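Local coordinates for CAMP factor (Mobiluncus curtisii, PDB 6JLC), which probably acts as a secreted pore-forming toxin, a co-haemolysin that damages host membranes in the CAMP haemolytic reaction, at residues R74-V85 with V107-I117; L185-V195 with A209-A220. All coordinates share one frame; numbering follows the deposited sequence.

Interaction 1 (R74-V85 with V107-I117)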
loop_
_atom_site.group_PDB
_atom_site.type_symbol
_atom_site.label_atom_id
_atom_site.label_comp_id
_atom_site.label_asym_id
_atom_site.label_seq_id
_atom_site.Cartn_x
_atom_site.Cartn_y
_atom_site.Cartn_z
ATOM N N ARG A 74 -16.258 11.625 8.247
ATOM C CA ARG A 74 -15.798 10.977 7.017
ATOM C C ARG A 74 -14.336 11.312 6.741
ATOM O O ARG A 74 -13.559 10.449 6.307
ATOM C CB ARG A 74 -16.666 11.380 5.818
ATOM C CG ARG A 74 -18.103 10.832 5.836
ATOM C CD ARG A 74 -18.820 10.978 4.467
ATOM N NE ARG A 74 -20.301 10.975 4.556
ATOM C CZ ARG A 74 -21.079 9.911 4.384
ATOM N NH1 ARG A 74 -20.553 8.723 4.137
ATOM N NH2 ARG A 74 -22.397 10.026 4.472
ATOM N N THR A 75 -13.948 12.571 6.983
ATOM C CA THR A 75 -12.561 12.991 6.792
ATOM C C THR A 75 -11.629 12.192 7.691
ATOM O O THR A 75 -10.623 11.642 7.230
ATOM C CB THR A 75 -12.425 14.494 7.072
ATOM O OG1 THR A 75 -13.175 15.233 6.096
ATOM C CG2 THR A 75 -10.973 14.928 7.024
ATOM N N HIS A 76 -11.949 12.122 8.988
ATOM C CA HIS A 76 -11.116 11.357 9.909
ATOM C C HIS A 76 -11.024 9.893 9.500
ATOM O O HIS A 76 -9.967 9.272 9.655
ATOM C CB HIS A 76 -11.639 11.481 11.338
ATOM C CG HIS A 76 -11.601 12.886 11.847
ATOM N ND1 HIS A 76 -12.613 13.436 12.610
ATOM C CD2 HIS A 76 -10.698 13.875 11.655
ATOM C CE1 HIS A 76 -12.313 14.690 12.893
ATOM N NE2 HIS A 76 -11.158 14.985 12.318
ATOM N N LEU A 77 -12.112 9.321 8.973
ATOM C CA LEU A 77 -12.065 7.905 8.606
ATOM C C LEU A 77 -11.180 7.669 7.377
ATOM O O LEU A 77 -10.409 6.700 7.336
ATOM C CB LEU A 77 -13.480 7.366 8.379
ATOM C CG LEU A 77 -13.613 5.872 8.021
ATOM C CD1 LEU A 77 -12.886 4.960 9.015
ATOM C CD2 LEU A 77 -15.100 5.499 7.981
ATOM N N ILE A 78 -11.264 8.542 6.368
ATOM C CA ILE A 78 -10.361 8.396 5.228
ATOM C C ILE A 78 -8.911 8.497 5.681
ATOM O O ILE A 78 -8.061 7.700 5.262
ATOM C CB ILE A 78 -10.703 9.423 4.132
ATOM C CG1 ILE A 78 -12.055 9.042 3.516
ATOM C CG2 ILE A 78 -9.629 9.420 3.049
ATOM C CD1 ILE A 78 -12.459 9.840 2.311
ATOM N N VAL A 79 -8.607 9.446 6.576
ATOM C CA VAL A 79 -7.240 9.570 7.077
ATOM C C VAL A 79 -6.823 8.293 7.789
ATOM O O VAL A 79 -5.705 7.797 7.613
ATOM C CB VAL A 79 -7.120 10.805 7.991
ATOM C CG1 VAL A 79 -5.821 10.776 8.792
ATOM C CG2 VAL A 79 -7.245 12.077 7.150
ATOM N N GLU A 80 -7.736 7.726 8.582
ATOM C CA GLU A 80 -7.433 6.512 9.330
ATOM C C GLU A 80 -7.203 5.331 8.405
ATOM O O GLU A 80 -6.351 4.478 8.686
ATOM C CB GLU A 80 -8.575 6.191 10.295
ATOM C CG GLU A 80 -8.166 5.198 11.386
ATOM C CD GLU A 80 -7.197 5.830 12.371
ATOM O OE1 GLU A 80 -7.286 7.062 12.562
ATOM O OE2 GLU A 80 -6.364 5.106 12.959
ATOM N N ILE A 81 -7.992 5.231 7.333
ATOM C CA ILE A 81 -7.767 4.165 6.363
ATOM C C ILE A 81 -6.366 4.288 5.782
ATOM O O ILE A 81 -5.624 3.301 5.677
ATOM C CB ILE A 81 -8.837 4.208 5.261
ATOM C CG1 ILE A 81 -10.224 3.846 5.831
ATOM C CG2 ILE A 81 -8.467 3.250 4.135
ATOM C CD1 ILE A 81 -11.339 4.195 4.891
ATOM N N GLY A 82 -5.972 5.506 5.407
ATOM C CA GLY A 82 -4.611 5.718 4.929
ATOM C C GLY A 82 -3.559 5.292 5.942
ATOM O O GLY A 82 -2.615 4.570 5.610
ATOM N N LEU A 83 -3.717 5.738 7.195
ATOM C CA LEU A 83 -2.739 5.380 8.222
ATOM C C LEU A 83 -2.664 3.875 8.412
ATOM O O LEU A 83 -1.574 3.319 8.608
ATOM C CB LEU A 83 -3.089 6.043 9.554
ATOM C CG LEU A 83 -3.074 7.559 9.640
ATOM C CD1 LEU A 83 -3.663 8.008 10.985
ATOM C CD2 LEU A 83 -1.641 8.073 9.451
ATOM N N THR A 84 -3.819 3.204 8.389
ATOM C CA THR A 84 -3.856 1.776 8.687
ATOM C C THR A 84 -3.149 0.972 7.600
ATOM O O THR A 84 -2.366 0.055 7.891
ATOM C CB THR A 84 -5.317 1.318 8.845
ATOM O OG1 THR A 84 -5.951 2.089 9.883
ATOM C CG2 THR A 84 -5.369 -0.154 9.228
ATOM N N VAL A 85 -3.456 1.275 6.339
ATOM C CA VAL A 85 -2.858 0.551 5.227
ATOM C C VAL A 85 -1.358 0.819 5.177
ATOM O O VAL A 85 -0.563 -0.082 4.892
ATOM C CB VAL A 85 -3.563 0.941 3.914
ATOM C CG1 VAL A 85 -2.825 0.383 2.703
ATOM C CG2 VAL A 85 -5.023 0.445 3.915
ATOM N N VAL A 107 -10.575 -2.808 6.635
ATOM C CA VAL A 107 -10.444 -1.707 5.684
ATOM C C VAL A 107 -11.631 -1.671 4.727
ATOM O O VAL A 107 -12.194 -0.607 4.450
ATOM C CB VAL A 107 -9.109 -1.803 4.918
ATOM C CG1 VAL A 107 -9.100 -0.813 3.739
ATOM C CG2 VAL A 107 -7.940 -1.535 5.866
ATOM N N THR A 108 -12.017 -2.834 4.188
ATOM C CA THR A 108 -13.118 -2.865 3.227
ATOM C C THR A 108 -14.413 -2.361 3.863
ATOM O O THR A 108 -15.134 -1.551 3.269
ATOM C CB THR A 108 -13.305 -4.284 2.672
ATOM O OG1 THR A 108 -12.136 -4.664 1.928
ATOM C CG2 THR A 108 -14.529 -4.353 1.762
ATOM N N ARG A 109 -14.719 -2.834 5.079
ATOM C CA ARG A 109 -15.921 -2.369 5.770
ATOM C C ARG A 109 -15.880 -0.865 5.984
ATOM O O ARG A 109 -16.899 -0.188 5.834
ATOM C CB ARG A 109 -16.078 -3.079 7.118
ATOM C CG ARG A 109 -16.468 -4.549 7.015
ATOM C CD ARG A 109 -16.819 -5.105 8.406
ATOM N NE ARG A 109 -17.947 -4.399 9.014
ATOM C CZ ARG A 109 -17.940 -3.858 10.232
ATOM N NH1 ARG A 109 -16.856 -3.927 10.998
ATOM N NH2 ARG A 109 -19.026 -3.245 10.684
ATOM N N ALA A 110 -14.704 -0.331 6.347
ATOM C CA ALA A 110 -14.559 1.112 6.549
ATOM C C ALA A 110 -14.809 1.878 5.254
ATOM O O ALA A 110 -15.450 2.939 5.263
ATOM C CB ALA A 110 -13.165 1.441 7.093
ATOM N N ILE A 111 -14.309 1.358 4.127
ATOM C CA ILE A 111 -14.545 2.024 2.841
ATOM C C ILE A 111 -16.024 1.983 2.484
ATOM O O ILE A 111 -16.593 2.966 1.984
ATOM C CB ILE A 111 -13.698 1.381 1.728
ATOM C CG1 ILE A 111 -12.207 1.658 1.954
ATOM C CG2 ILE A 111 -14.127 1.925 0.355
ATOM C CD1 ILE A 111 -11.298 0.795 1.086
ATOM N N MET A 112 -16.659 0.823 2.668
ATOM C CA MET A 112 -18.087 0.735 2.374
ATOM C C MET A 112 -18.876 1.731 3.219
ATOM O O MET A 112 -19.794 2.393 2.718
ATOM C CB MET A 112 -18.598 -0.693 2.599
ATOM C CG MET A 112 -17.927 -1.750 1.725
ATOM S SD MET A 112 -18.102 -1.390 -0.041
ATOM C CE MET A 112 -19.876 -1.565 -0.249
ATOM N N ARG A 113 -18.510 1.877 4.496
ATOM C CA ARG A 113 -19.224 2.816 5.362
ATOM C C ARG A 113 -18.969 4.262 4.949
ATOM O O ARG A 113 -19.900 5.068 4.878
ATOM C CB ARG A 113 -18.830 2.602 6.826
ATOM C CG ARG A 113 -19.767 3.275 7.838
ATOM C CD ARG A 113 -21.185 2.728 7.727
ATOM N NE ARG A 113 -21.276 1.404 8.353
ATOM C CZ ARG A 113 -22.347 0.609 8.321
ATOM N NH1 ARG A 113 -23.457 0.984 7.688
ATOM N NH2 ARG A 113 -22.303 -0.581 8.926
ATOM N N VAL A 114 -17.707 4.625 4.684
ATOM C CA VAL A 114 -17.446 6.033 4.389
ATOM C C VAL A 114 -18.114 6.465 3.083
ATOM O O VAL A 114 -18.418 7.653 2.903
ATOM C CB VAL A 114 -15.926 6.305 4.399
ATOM C CG1 VAL A 114 -15.288 5.902 3.086
ATOM C CG2 VAL A 114 -15.641 7.783 4.728
ATOM N N ALA A 115 -18.387 5.526 2.176
ATOM C CA ALA A 115 -19.080 5.827 0.931
ATOM C C ALA A 115 -20.595 5.742 1.058
ATOM O O ALA A 115 -21.305 6.106 0.111
ATOM C CB ALA A 115 -18.625 4.872 -0.170
ATOM N N ASN A 116 -21.099 5.286 2.197
ATOM C CA ASN A 116 -22.516 4.962 2.352
ATOM C C ASN A 116 -23.307 6.247 2.604
ATOM O O ASN A 116 -23.022 6.972 3.562
ATOM C CB ASN A 116 -22.671 3.967 3.508
ATOM C CG ASN A 116 -24.049 3.324 3.563
ATOM O OD1 ASN A 116 -25.067 4.010 3.470
ATOM N ND2 ASN A 116 -24.087 2.000 3.728
ATOM N N ILE A 117 -24.292 6.541 1.748
ATOM C CA ILE A 117 -25.085 7.754 1.925
ATOM C C ILE A 117 -25.905 7.744 3.213
ATOM O O ILE A 117 -26.387 8.800 3.635
ATOM C CB ILE A 117 -25.996 7.998 0.705
ATOM C CG1 ILE A 117 -26.831 6.743 0.422
ATOM C CG2 ILE A 117 -25.143 8.424 -0.495
ATOM C CD1 ILE A 117 -28.251 7.024 0.099
HETATM O O HOH W 1 -24.866 11.911 3.432
#

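Interaction 2 (L185-V195 with A209-A220)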
loop_
_atom_site.group_PDB
_atom_site.type_symbol
_atom_site.label_atom_id
_atom_site.label_comp_id
_atom_site.label_asym_id
_atom_site.label_seq_id
_atom_site.Cartn_x
_atom_site.Cartn_y
_atom_site.Cartn_z
ATOM N N LEU A 185 23.563 -10.495 -15.661
ATOM C CA LEU A 185 22.618 -9.947 -14.691
ATOM C C LEU A 185 21.182 -10.248 -15.107
ATOM O O LEU A 185 20.345 -10.610 -14.270
ATOM C CB LEU A 185 22.833 -8.437 -14.539
ATOM C CG LEU A 185 21.852 -7.719 -13.605
ATOM C CD1 LEU A 185 21.879 -8.339 -12.207
ATOM C CD2 LEU A 185 22.107 -6.210 -13.553
ATOM N N ASN A 186 20.879 -10.106 -16.402
ATOM C CA ASN A 186 19.525 -10.406 -16.867
ATOM C C ASN A 186 19.147 -11.855 -16.572
ATOM O O ASN A 186 18.004 -12.142 -16.209
ATOM C CB ASN A 186 19.399 -10.098 -18.358
ATOM C CG ASN A 186 18.886 -8.700 -18.612
ATOM O OD1 ASN A 186 18.825 -7.880 -17.699
ATOM N ND2 ASN A 186 18.505 -8.421 -19.849
ATOM N N LYS A 187 20.098 -12.783 -16.719
ATOM C CA LYS A 187 19.825 -14.178 -16.386
ATOM C C LYS A 187 19.451 -14.332 -14.917
ATOM O O LYS A 187 18.555 -15.112 -14.572
ATOM C CB LYS A 187 21.038 -15.045 -16.727
ATOM C CG LYS A 187 21.317 -15.149 -18.223
ATOM C CD LYS A 187 22.728 -15.671 -18.482
ATOM C CE LYS A 187 22.835 -16.346 -19.840
ATOM N NZ LYS A 187 22.195 -15.540 -20.916
ATOM N N GLU A 188 20.111 -13.586 -14.036
ATOM C CA GLU A 188 19.763 -13.686 -12.620
ATOM C C GLU A 188 18.416 -13.034 -12.336
ATOM O O GLU A 188 17.656 -13.511 -11.486
ATOM C CB GLU A 188 20.858 -13.056 -11.770
ATOM C CG GLU A 188 22.205 -13.746 -11.926
ATOM C CD GLU A 188 22.273 -15.068 -11.176
ATOM O OE1 GLU A 188 21.344 -15.361 -10.387
ATOM O OE2 GLU A 188 23.257 -15.814 -11.378
ATOM N N ILE A 189 18.111 -11.934 -13.025
ATOM C CA ILE A 189 16.782 -11.336 -12.910
ATOM C C ILE A 189 15.718 -12.345 -13.312
ATOM O O ILE A 189 14.693 -12.503 -12.635
ATOM C CB ILE A 189 16.706 -10.066 -13.777
ATOM C CG1 ILE A 189 17.659 -8.993 -13.241
ATOM C CG2 ILE A 189 15.275 -9.531 -13.811
ATOM C CD1 ILE A 189 17.751 -7.787 -14.178
ATOM N N THR A 190 15.959 -13.063 -14.415
ATOM C CA THR A 190 14.990 -14.051 -14.875
ATOM C C THR A 190 14.752 -15.131 -13.825
ATOM O O THR A 190 13.614 -15.567 -13.622
ATOM C CB THR A 190 15.465 -14.669 -16.190
ATOM O OG1 THR A 190 15.368 -13.691 -17.235
ATOM C CG2 THR A 190 14.604 -15.885 -16.549
ATOM N N LYS A 191 15.809 -15.577 -13.146
ATOM C CA LYS A 191 15.631 -16.562 -12.083
ATOM C C LYS A 191 14.698 -16.041 -11.003
ATOM O O LYS A 191 13.820 -16.767 -10.524
ATOM C CB LYS A 191 16.986 -16.937 -11.486
ATOM C CG LYS A 191 17.984 -17.459 -12.508
ATOM C CD LYS A 191 19.292 -17.886 -11.841
ATOM C CE LYS A 191 20.412 -18.050 -12.867
ATOM N NZ LYS A 191 21.723 -18.373 -12.230
ATOM N N ALA A 192 14.859 -14.775 -10.613
ATOM C CA ALA A 192 13.958 -14.196 -9.622
ATOM C C ALA A 192 12.532 -14.090 -10.157
ATOM O O ALA A 192 11.565 -14.328 -9.420
ATOM C CB ALA A 192 14.482 -12.827 -9.177
ATOM N N VAL A 193 12.376 -13.719 -11.434
ATOM C CA VAL A 193 11.042 -13.618 -12.013
ATOM C C VAL A 193 10.320 -14.957 -11.904
ATOM O O VAL A 193 9.121 -15.007 -11.596
ATOM C CB VAL A 193 11.121 -13.128 -13.475
ATOM C CG1 VAL A 193 9.780 -13.321 -14.214
ATOM C CG2 VAL A 193 11.571 -11.653 -13.550
ATOM N N ARG A 194 11.036 -16.062 -12.141
ATOM C CA ARG A 194 10.394 -17.377 -12.116
ATOM C C ARG A 194 9.865 -17.699 -10.723
ATOM O O ARG A 194 8.715 -18.132 -10.564
ATOM C CB ARG A 194 11.374 -18.452 -12.596
ATOM C CG ARG A 194 11.652 -18.346 -14.076
ATOM C CD ARG A 194 12.291 -19.601 -14.655
ATOM N NE ARG A 194 12.591 -19.403 -16.070
ATOM C CZ ARG A 194 11.684 -19.431 -17.046
ATOM N NH1 ARG A 194 10.405 -19.670 -16.773
ATOM N NH2 ARG A 194 12.058 -19.225 -18.303
ATOM N N VAL A 195 10.686 -17.451 -9.698
ATOM C CA VAL A 195 10.240 -17.590 -8.313
ATOM C C VAL A 195 8.982 -16.774 -8.078
ATOM O O VAL A 195 7.997 -17.263 -7.508
ATOM C CB VAL A 195 11.364 -17.176 -7.345
ATOM C CG1 VAL A 195 10.882 -17.278 -5.897
ATOM C CG2 VAL A 195 12.586 -18.039 -7.551
ATOM N N ALA A 209 15.627 -15.622 -3.426
ATOM C CA ALA A 209 15.682 -14.952 -4.723
ATOM C C ALA A 209 16.097 -13.492 -4.573
ATOM O O ALA A 209 16.890 -12.978 -5.374
ATOM C CB ALA A 209 14.332 -15.055 -5.427
ATOM N N ILE A 210 15.565 -12.806 -3.557
ATOM C CA ILE A 210 15.979 -11.426 -3.304
ATOM C C ILE A 210 17.475 -11.366 -3.018
ATOM O O ILE A 210 18.209 -10.552 -3.599
ATOM C CB ILE A 210 15.159 -10.819 -2.150
ATOM C CG1 ILE A 210 13.699 -10.610 -2.577
ATOM C CG2 ILE A 210 15.814 -9.510 -1.659
ATOM C CD1 ILE A 210 12.737 -10.431 -1.384
ATOM N N ALA A 211 17.964 -12.245 -2.139
ATOM C CA ALA A 211 19.384 -12.198 -1.792
ATOM C C ALA A 211 20.270 -12.482 -3.000
ATOM O O ALA A 211 21.290 -11.807 -3.195
ATOM C CB ALA A 211 19.684 -13.177 -0.654
ATOM N N LYS A 212 19.892 -13.457 -3.840
ATOM C CA LYS A 212 20.705 -13.760 -5.026
ATOM C C LYS A 212 20.710 -12.593 -6.006
ATOM O O LYS A 212 21.727 -12.320 -6.667
ATOM C CB LYS A 212 20.186 -15.010 -5.741
ATOM C CG LYS A 212 20.265 -16.309 -4.955
ATOM C CD LYS A 212 19.643 -17.451 -5.769
ATOM C CE LYS A 212 18.900 -18.452 -4.885
ATOM N NZ LYS A 212 17.457 -18.587 -5.267
ATOM N N LEU A 213 19.579 -11.900 -6.118
ATOM C CA LEU A 213 19.475 -10.755 -7.016
ATOM C C LEU A 213 20.372 -9.615 -6.553
ATOM O O LEU A 213 21.054 -8.981 -7.367
ATOM C CB LEU A 213 18.015 -10.309 -7.087
ATOM C CG LEU A 213 17.453 -9.583 -8.299
ATOM C CD1 LEU A 213 17.941 -10.193 -9.617
ATOM C CD2 LEU A 213 15.942 -9.601 -8.182
ATOM N N ASN A 214 20.399 -9.347 -5.247
ATOM C CA ASN A 214 21.280 -8.299 -4.736
ATOM C C ASN A 214 22.745 -8.643 -4.975
ATOM O O ASN A 214 23.544 -7.774 -5.349
ATOM C CB ASN A 214 20.994 -8.059 -3.253
ATOM C CG ASN A 214 19.612 -7.476 -3.022
ATOM O OD1 ASN A 214 19.070 -6.783 -3.886
ATOM N ND2 ASN A 214 19.035 -7.742 -1.854
ATOM N N THR A 215 23.111 -9.917 -4.799
ATOM C CA THR A 215 24.481 -10.341 -5.062
ATOM C C THR A 215 24.818 -10.239 -6.540
ATOM O O THR A 215 25.934 -9.840 -6.904
ATOM C CB THR A 215 24.687 -11.768 -4.557
ATOM O OG1 THR A 215 24.491 -11.792 -3.136
ATOM C CG2 THR A 215 26.107 -12.260 -4.879
ATOM N N ALA A 216 23.867 -10.592 -7.412
ATOM C CA ALA A 216 24.106 -10.480 -8.849
ATOM C C ALA A 216 24.284 -9.027 -9.274
ATOM O O ALA A 216 25.138 -8.724 -10.115
ATOM C CB ALA A 216 22.957 -11.128 -9.621
ATOM N N TYR A 217 23.490 -8.111 -8.709
ATOM C CA TYR A 217 23.667 -6.715 -9.089
ATOM C C TYR A 217 25.013 -6.188 -8.617
ATOM O O TYR A 217 25.698 -5.470 -9.358
ATOM C CB TYR A 217 22.551 -5.838 -8.538
ATOM C CG TYR A 217 22.788 -4.394 -8.915
ATOM C CD1 TYR A 217 22.540 -3.950 -10.212
ATOM C CD2 TYR A 217 23.303 -3.487 -7.998
ATOM C CE1 TYR A 217 22.782 -2.638 -10.579
ATOM C CE2 TYR A 217 23.543 -2.169 -8.352
ATOM C CZ TYR A 217 23.280 -1.747 -9.646
ATOM O OH TYR A 217 23.515 -0.437 -10.007
ATOM N N ALA A 218 25.402 -6.529 -7.384
ATOM C CA ALA A 218 26.707 -6.119 -6.872
ATOM C C ALA A 218 27.833 -6.608 -7.771
ATOM O O ALA A 218 28.763 -5.849 -8.081
ATOM C CB ALA A 218 26.892 -6.635 -5.445
ATOM N N THR A 219 27.768 -7.872 -8.205
ATOM C CA THR A 219 28.765 -8.394 -9.138
ATOM C C THR A 219 28.812 -7.566 -10.422
ATOM O O THR A 219 29.893 -7.233 -10.926
ATOM C CB THR A 219 28.465 -9.859 -9.458
ATOM O OG1 THR A 219 28.533 -10.637 -8.256
ATOM C CG2 THR A 219 29.455 -10.401 -10.470
ATOM N N ALA A 220 27.644 -7.213 -10.959
ATOM C CA ALA A 220 27.614 -6.450 -12.201
ATOM C C ALA A 220 28.112 -5.023 -11.991
ATOM O O ALA A 220 28.808 -4.470 -12.856
ATOM C CB ALA A 220 26.193 -6.448 -12.774
#

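Interaction 1 (R74-V85 with V107-I117)
Arg-74 and Val-114 meet at one end of an antiparallel helical hairpin, 74-85 against 107-114 (consecutive helices 68-91 and 97-114 of the bundle), whose axes come within 10.3 Å at a crossing angle of -156°. At the other end Val-107 meets Ile-81 and Val-85, with Val-85 CG2 4.0 Å from Val-107 CG2. Between them Leu-77 sends CD2 to Val-114 CB at 3.8 Å, while its other methyl, CD1, rests against Ala-110 CB. Leu-124 of helix 121-139 touches both Leu-77 and Arg-74. Ile-81 splits its contacts: CG2 reaches Val-107 CG1, and CD1 lies 4.0 Å from Ile-111 CG1. Val-114 places CG2 opposite its own N, against Arg-74, 3.7 Å from Arg-74 O and near its CB. The arginine runs extended from CG to NE, past the valine to the turn that follows helix 97-114. Its NH1 bonds to Val-114 O at 2.7 Å, bent to 133° and from above the carbonyl plane. NH1 and NH2 together grip Asn-116 O, at 3.1 and 3.2 Å, with that oxygen in the guanidinium plane. Three hydrogen bonds to two carbonyls thus fix the guanidinium's rotation, its positive charge probably complementing that helix end.

Interaction 2 (L185-V195 with A209-A220)
Leu-213 is wedged between Ile-189 and Ala-192 where helices 185-195 and 209-220 run antiparallel, at 169° and with axes 9.4 Å apart. They belong to the chain's C-terminal helical hairpin, helices 179-197 and 203-222, which packs on helix 152-173. Leu-213 CD1 lies 3.7 Å from Ile-189 CA and touches CG1 of the same isoleucine; its CD2 meets Ala-192 CB at 3.7 Å. The small side chains probably allow the close spacing: Ala-192 faces Ala-209 with the CA atoms 5.2 Å apart, and Val-195 CG2 lies 4.1 Å from Ala-209 CB. Glu-188 lays CB and CG on Ala-216 CB, CG at 3.6 Å. Farther along, Leu-185 holds CG anti to the backbone N (chi1 177°), which sends CD1 over the backbone between Ala-216 and Tyr-217, while CD2 comes to the tyrosine ring's edge, 4.1 Å from Tyr-217 CD1. The looser side is polar. Glu-188 bends at chi2 (-76°), and Lys-191 NZ sits 3.1 Å from Glu-188 OE2, above the carboxylate plane, in a salt bridge within one helix. No hydrogen bond joins the segments; their association rests on van der Waals fit of alanines, branched aliphatics, a tyrosine edge and the Glu-188 stem.

How the interactions relate
Two antiparallel helix pairs, one in each half of a mainly helical chain, the C-terminal part of the longer CAMP factor protein, illustrate how local hairpins build a larger fold. From the N terminus, helices 8-31 and 41-59 come first, and interaction 1 then closes the loop between helices 68-91 and 97-114. The chain continues through helices 121-139 and 152-173 before interaction 2 closes a shorter loop between helices 179-197 and 203-222. The closures follow in series, neither nesting nor crossing. Their centres are 39 Å apart on opposite sides of the chain's centre, with nearest atoms about 18 Å apart. Helices 8-31, 41-59 and 121-139 flank interaction 1, whereas helix 152-173 backs interaction 2.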